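Local coordinates for protein sulfide-quinone reductase (Aquifex aeolicus, PDB 3HYW) that oxidises hydrogen sulfide to polysulfur with FAD as cofactor, passing the electrons to a membrane quinone, at residues A16-L28 and A321-R333. Sequence-based numbering, arbitrary orientation.
Sequences ATAYNLRNLMPDL and AMAVAHNIVNDIR
The carbonyl oxygen of L24, left at the end of helix 12-24, takes a weak hydrogen bond from R333 NH2 (3.3 Å, 142° at the hydrogen) and a sound one (3.0 Å to L24 O) from a water that accepts from R333 NH1. Arginine suits this spot: its extended chain from CG to NE carries the guanidinium to the end of the other helix, while M25 CE lies over one guanidinium face, 3.5 Å from R333 NE. The flexible thioether bends at chi3 (-83°), and this end also meets V329 CG1. Deeper in, small residues let helical segments 16-24 and 321-332 cross at -42°, axes 8.4 Å apart at closest: A16 CB and A321 CB meet at 3.5 Å, and A325 is a knob among T17, N20, L21 and L24. L24 CD2 sits over the centre of the H326 ring, a CH-pi contact. T17 spends OG1 on G13 O of the FAD-binding glycine turn and lays CG2, anti to the backbone N, against V324 CG1 (3.8 Å). A glycine at T17 would probably leave G13 O without that hydroxyl and V324 without its methyl neighbour. Shape fit thus mainly holds this Rossmann-type helix to helix 314-332, R333 adding little directional hold at the edge.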
loop_
_atom_site.group_PDB
_atom_site.type_symbol
_atom_site.label_atom_id
_atom_site.label_comp_id
_atom_site.label_asym_id
_atom_site.label_seq_id
_atom_site.Cartn_x
_atom_site.Cartn_y
_atom_site.Cartn_z
ATOM N N ALA A 16 -3.846 36.558 17.786
ATOM C CA ALA A 16 -2.937 35.847 18.692
ATOM C C ALA A 16 -1.761 36.716 19.123
ATOM O O ALA A 16 -1.406 36.740 20.299
ATOM C CB ALA A 16 -2.440 34.541 18.058
ATOM N N THR A 17 -1.163 37.436 18.178
ATOM C CA THR A 17 -0.043 38.324 18.493
ATOM C C THR A 17 -0.479 39.495 19.384
ATOM O O THR A 17 0.161 39.767 20.390
ATOM C CB THR A 17 0.686 38.830 17.215
ATOM O OG1 THR A 17 0.866 37.736 16.303
ATOM C CG2 THR A 17 2.062 39.397 17.579
ATOM N N ALA A 18 -1.565 40.174 19.016
ATOM C CA ALA A 18 -2.108 41.272 19.826
ATOM C C ALA A 18 -2.453 40.851 21.260
ATOM O O ALA A 18 -2.097 41.556 22.205
ATOM C CB ALA A 18 -3.317 41.901 19.149
ATOM N N TYR A 19 -3.144 39.717 21.416
ATOM C CA TYR A 19 -3.494 39.220 22.749
ATOM C C TYR A 19 -2.252 38.794 23.533
ATOM O O TYR A 19 -2.158 39.062 24.732
ATOM C CB TYR A 19 -4.489 38.054 22.673
ATOM C CG TYR A 19 -5.927 38.406 22.296
ATOM C CD1 TYR A 19 -6.258 39.640 21.722
ATOM C CD2 TYR A 19 -6.947 37.470 22.458
ATOM C CE1 TYR A 19 -7.574 39.936 21.359
ATOM C CE2 TYR A 19 -8.253 37.754 22.092
ATOM C CZ TYR A 19 -8.562 38.981 21.548
ATOM O OH TYR A 19 -9.863 39.251 21.188
ATOM N N ASN A 20 -1.300 38.146 22.859
ATOM C CA ASN A 20 -0.061 37.715 23.522
ATOM C C ASN A 20 0.706 38.926 24.053
ATOM O O ASN A 20 1.156 38.927 25.193
ATOM C CB ASN A 20 0.847 36.909 22.588
ATOM C CG ASN A 20 0.410 35.462 22.420
ATOM O OD1 ASN A 20 -0.028 34.804 23.364
ATOM N ND2 ASN A 20 0.554 34.952 21.205
ATOM N N LEU A 21 0.829 39.956 23.216
ATOM C CA LEU A 21 1.451 41.221 23.606
ATOM C C LEU A 21 0.736 41.904 24.767
ATOM O O LEU A 21 1.384 42.407 25.696
ATOM C CB LEU A 21 1.521 42.166 22.407
ATOM C CG LEU A 21 2.613 41.893 21.368
ATOM C CD1 LEU A 21 2.337 42.709 20.121
ATOM C CD2 LEU A 21 4.008 42.205 21.929
ATOM N N ARG A 22 -0.596 41.925 24.713
ATOM C CA ARG A 22 -1.393 42.576 25.754
ATOM C C ARG A 22 -1.222 41.909 27.120
ATOM O O ARG A 22 -1.111 42.592 28.147
ATOM C CB ARG A 22 -2.875 42.658 25.347
ATOM C CG ARG A 22 -3.843 43.121 26.453
ATOM C CD ARG A 22 -3.471 44.498 27.068
ATOM N NE ARG A 22 -3.631 45.619 26.136
ATOM C CZ ARG A 22 -2.672 46.477 25.788
ATOM N NH1 ARG A 22 -1.440 46.371 26.282
ATOM N NH2 ARG A 22 -2.946 47.459 24.937
ATOM N N ASN A 23 -1.183 40.581 27.119
ATOM C CA ASN A 23 -1.071 39.812 28.352
ATOM C C ASN A 23 0.342 39.877 28.935
ATOM O O ASN A 23 0.526 39.829 30.155
ATOM C CB ASN A 23 -1.536 38.363 28.121
ATOM C CG ASN A 23 -3.065 38.250 27.976
ATOM O OD1 ASN A 23 -3.580 37.772 26.963
ATOM N ND2 ASN A 23 -3.787 38.709 28.989
ATOM N N LEU A 24 1.328 40.009 28.050
ATOM C CA LEU A 24 2.727 40.183 28.431
ATOM C C LEU A 24 3.014 41.590 28.970
ATOM O O LEU A 24 3.799 41.760 29.912
ATOM C CB LEU A 24 3.627 39.904 27.224
ATOM C CG LEU A 24 4.371 38.568 27.049
ATOM C CD1 LEU A 24 3.663 37.374 27.637
ATOM C CD2 LEU A 24 4.700 38.325 25.581
ATOM N N MET A 25 2.367 42.584 28.371
ATOM C CA MET A 25 2.650 43.986 28.653
ATOM C C MET A 25 1.344 44.783 28.693
ATOM O O MET A 25 0.898 45.297 27.668
ATOM C CB MET A 25 3.606 44.537 27.590
ATOM C CG MET A 25 4.429 45.735 28.017
ATOM S SD MET A 25 5.705 46.117 26.801
ATOM C CE MET A 25 6.990 44.971 27.281
ATOM N N PRO A 26 0.712 44.867 29.882
ATOM C CA PRO A 26 -0.532 45.617 30.081
ATOM C C PRO A 26 -0.493 47.087 29.658
ATOM O O PRO A 26 -1.522 47.622 29.246
ATOM C CB PRO A 26 -0.762 45.509 31.592
ATOM C CG PRO A 26 -0.114 44.213 31.958
ATOM C CD PRO A 26 1.140 44.205 31.128
ATOM N N ASP A 27 0.665 47.737 29.755
ATOM C CA ASP A 27 0.743 49.165 29.433
ATOM C C ASP A 27 1.075 49.463 27.962
ATOM O O ASP A 27 0.948 50.599 27.511
ATOM C CB ASP A 27 1.668 49.917 30.409
ATOM C CG ASP A 27 3.147 49.686 30.134
ATOM O OD1 ASP A 27 3.522 48.582 29.669
ATOM O OD2 ASP A 27 3.937 50.627 30.397
ATOM N N LEU A 28 1.463 48.428 27.219
ATOM C CA LEU A 28 1.773 48.534 25.791
ATOM C C LEU A 28 0.581 49.087 25.010
ATOM O O LEU A 28 -0.534 48.604 25.172
ATOM C CB LEU A 28 2.106 47.144 25.240
ATOM C CG LEU A 28 3.295 46.875 24.308
ATOM C CD1 LEU A 28 3.061 45.605 23.510
ATOM C CD2 LEU A 28 3.642 48.027 23.389
ATOM N N ALA A 321 3.066 33.570 16.662
ATOM C CA ALA A 321 2.519 34.662 17.466
ATOM C C ALA A 321 3.149 34.765 18.850
ATOM O O ALA A 321 3.468 35.872 19.293
ATOM C CB ALA A 321 1.002 34.529 17.581
ATOM N N MET A 322 3.323 33.628 19.530
ATOM C CA MET A 322 3.977 33.602 20.851
ATOM C C MET A 322 5.419 34.086 20.755
ATOM O O MET A 322 5.865 34.904 21.566
ATOM C CB MET A 322 3.990 32.197 21.462
ATOM C CG MET A 322 2.652 31.603 21.812
ATOM S SD MET A 322 2.888 29.916 22.429
ATOM C CE MET A 322 1.418 29.125 21.762
ATOM N N ALA A 323 6.147 33.560 19.771
ATOM C CA ALA A 323 7.544 33.938 19.547
ATOM C C ALA A 323 7.683 35.427 19.238
ATOM O O ALA A 323 8.536 36.104 19.813
ATOM C CB ALA A 323 8.157 33.096 18.434
ATOM N N VAL A 324 6.831 35.937 18.348
ATOM C CA VAL A 324 6.899 37.343 17.932
ATOM C C VAL A 324 6.589 38.298 19.089
ATOM O O VAL A 324 7.276 39.309 19.268
ATOM C CB VAL A 324 5.979 37.622 16.721
ATOM C CG1 VAL A 324 5.701 39.127 16.565
ATOM C CG2 VAL A 324 6.604 37.045 15.449
ATOM N N ALA A 325 5.556 37.973 19.863
ATOM C CA ALA A 325 5.203 38.742 21.056
ATOM C C ALA A 325 6.341 38.800 22.079
ATOM O O ALA A 325 6.645 39.871 22.597
ATOM C CB ALA A 325 3.923 38.205 21.686
ATOM N N HIS A 326 6.989 37.667 22.343
ATOM C CA HIS A 326 8.144 37.634 23.252
ATOM C C HIS A 326 9.326 38.422 22.709
ATOM O O HIS A 326 9.995 39.138 23.459
ATOM C CB HIS A 326 8.566 36.200 23.566
ATOM C CG HIS A 326 7.731 35.549 24.624
ATOM N ND1 HIS A 326 7.915 35.790 25.968
ATOM C CD2 HIS A 326 6.696 34.680 24.535
ATOM C CE1 HIS A 326 7.035 35.092 26.664
ATOM N NE2 HIS A 326 6.282 34.411 25.817
ATOM N N ASN A 327 9.565 38.289 21.404
ATOM C CA ASN A 327 10.636 39.005 20.725
ATOM C C ASN A 327 10.476 40.522 20.799
ATOM O O ASN A 327 11.451 41.243 21.031
ATOM C CB ASN A 327 10.743 38.543 19.267
ATOM C CG ASN A 327 11.334 37.146 19.131
ATOM O OD1 ASN A 327 11.204 36.500 18.084
ATOM N ND2 ASN A 327 11.975 36.671 20.183
ATOM N N ILE A 328 9.245 40.997 20.599
ATOM C CA ILE A 328 8.922 42.428 20.700
ATOM C C ILE A 328 9.083 42.954 22.127
ATOM O O ILE A 328 9.711 43.999 22.359
ATOM C CB ILE A 328 7.485 42.720 20.174
ATOM C CG1 ILE A 328 7.446 42.583 18.648
ATOM C CG2 ILE A 328 7.026 44.127 20.584
ATOM C CD1 ILE A 328 6.040 42.590 18.043
ATOM N N VAL A 329 8.511 42.221 23.075
ATOM C CA VAL A 329 8.569 42.562 24.488
ATOM C C VAL A 329 10.023 42.602 24.986
ATOM O O VAL A 329 10.424 43.549 25.668
ATOM C CB VAL A 329 7.679 41.585 25.312
ATOM C CG1 VAL A 329 8.050 41.581 26.779
ATOM C CG2 VAL A 329 6.211 41.942 25.121
ATOM N N ASN A 330 10.810 41.594 24.610
ATOM C CA ASN A 330 12.217 41.526 24.990
ATOM C C ASN A 330 13.076 42.626 24.371
ATOM O O ASN A 330 14.048 43.072 24.983
ATOM C CB ASN A 330 12.803 40.154 24.671
ATOM C CG ASN A 330 12.374 39.100 25.661
ATOM O OD1 ASN A 330 11.623 39.382 26.598
ATOM N ND2 ASN A 330 12.846 37.874 25.463
ATOM N N ASP A 331 12.720 43.064 23.165
ATOM C CA ASP A 331 13.409 44.204 22.569
ATOM C C ASP A 331 13.144 45.471 23.382
ATOM O O ASP A 331 14.084 46.198 23.724
ATOM C CB ASP A 331 13.017 44.412 21.107
ATOM C CG ASP A 331 13.884 45.452 20.428
ATOM O OD1 ASP A 331 15.054 45.140 20.118
ATOM O OD2 ASP A 331 13.406 46.589 20.224
ATOM N N ILE A 332 11.869 45.710 23.704
ATOM C CA ILE A 332 11.452 46.853 24.530
ATOM C C ILE A 332 12.195 46.884 25.870
ATOM O O ILE A 332 12.642 47.944 26.322
ATOM C CB ILE A 332 9.913 46.842 24.786
ATOM C CG1 ILE A 332 9.148 47.073 23.481
ATOM C CG2 ILE A 332 9.512 47.892 25.864
ATOM C CD1 ILE A 332 7.644 46.877 23.581
ATOM N N ARG A 333 12.330 45.714 26.490
ATOM C CA ARG A 333 12.907 45.597 27.827
ATOM C C ARG A 333 14.428 45.410 27.835
ATOM O O ARG A 333 15.013 45.179 28.891
ATOM C CB ARG A 333 12.222 44.456 28.590
ATOM C CG ARG A 333 10.784 44.761 28.989
ATOM C CD ARG A 333 10.107 43.555 29.588
ATOM N NE ARG A 333 8.756 43.873 30.046
ATOM C CZ ARG A 333 7.806 42.971 30.279
ATOM N NH1 ARG A 333 8.043 41.675 30.098
ATOM N NH2 ARG A 333 6.609 43.369 30.688
HETATM O O HOH W 1 6.025 39.830 30.343
#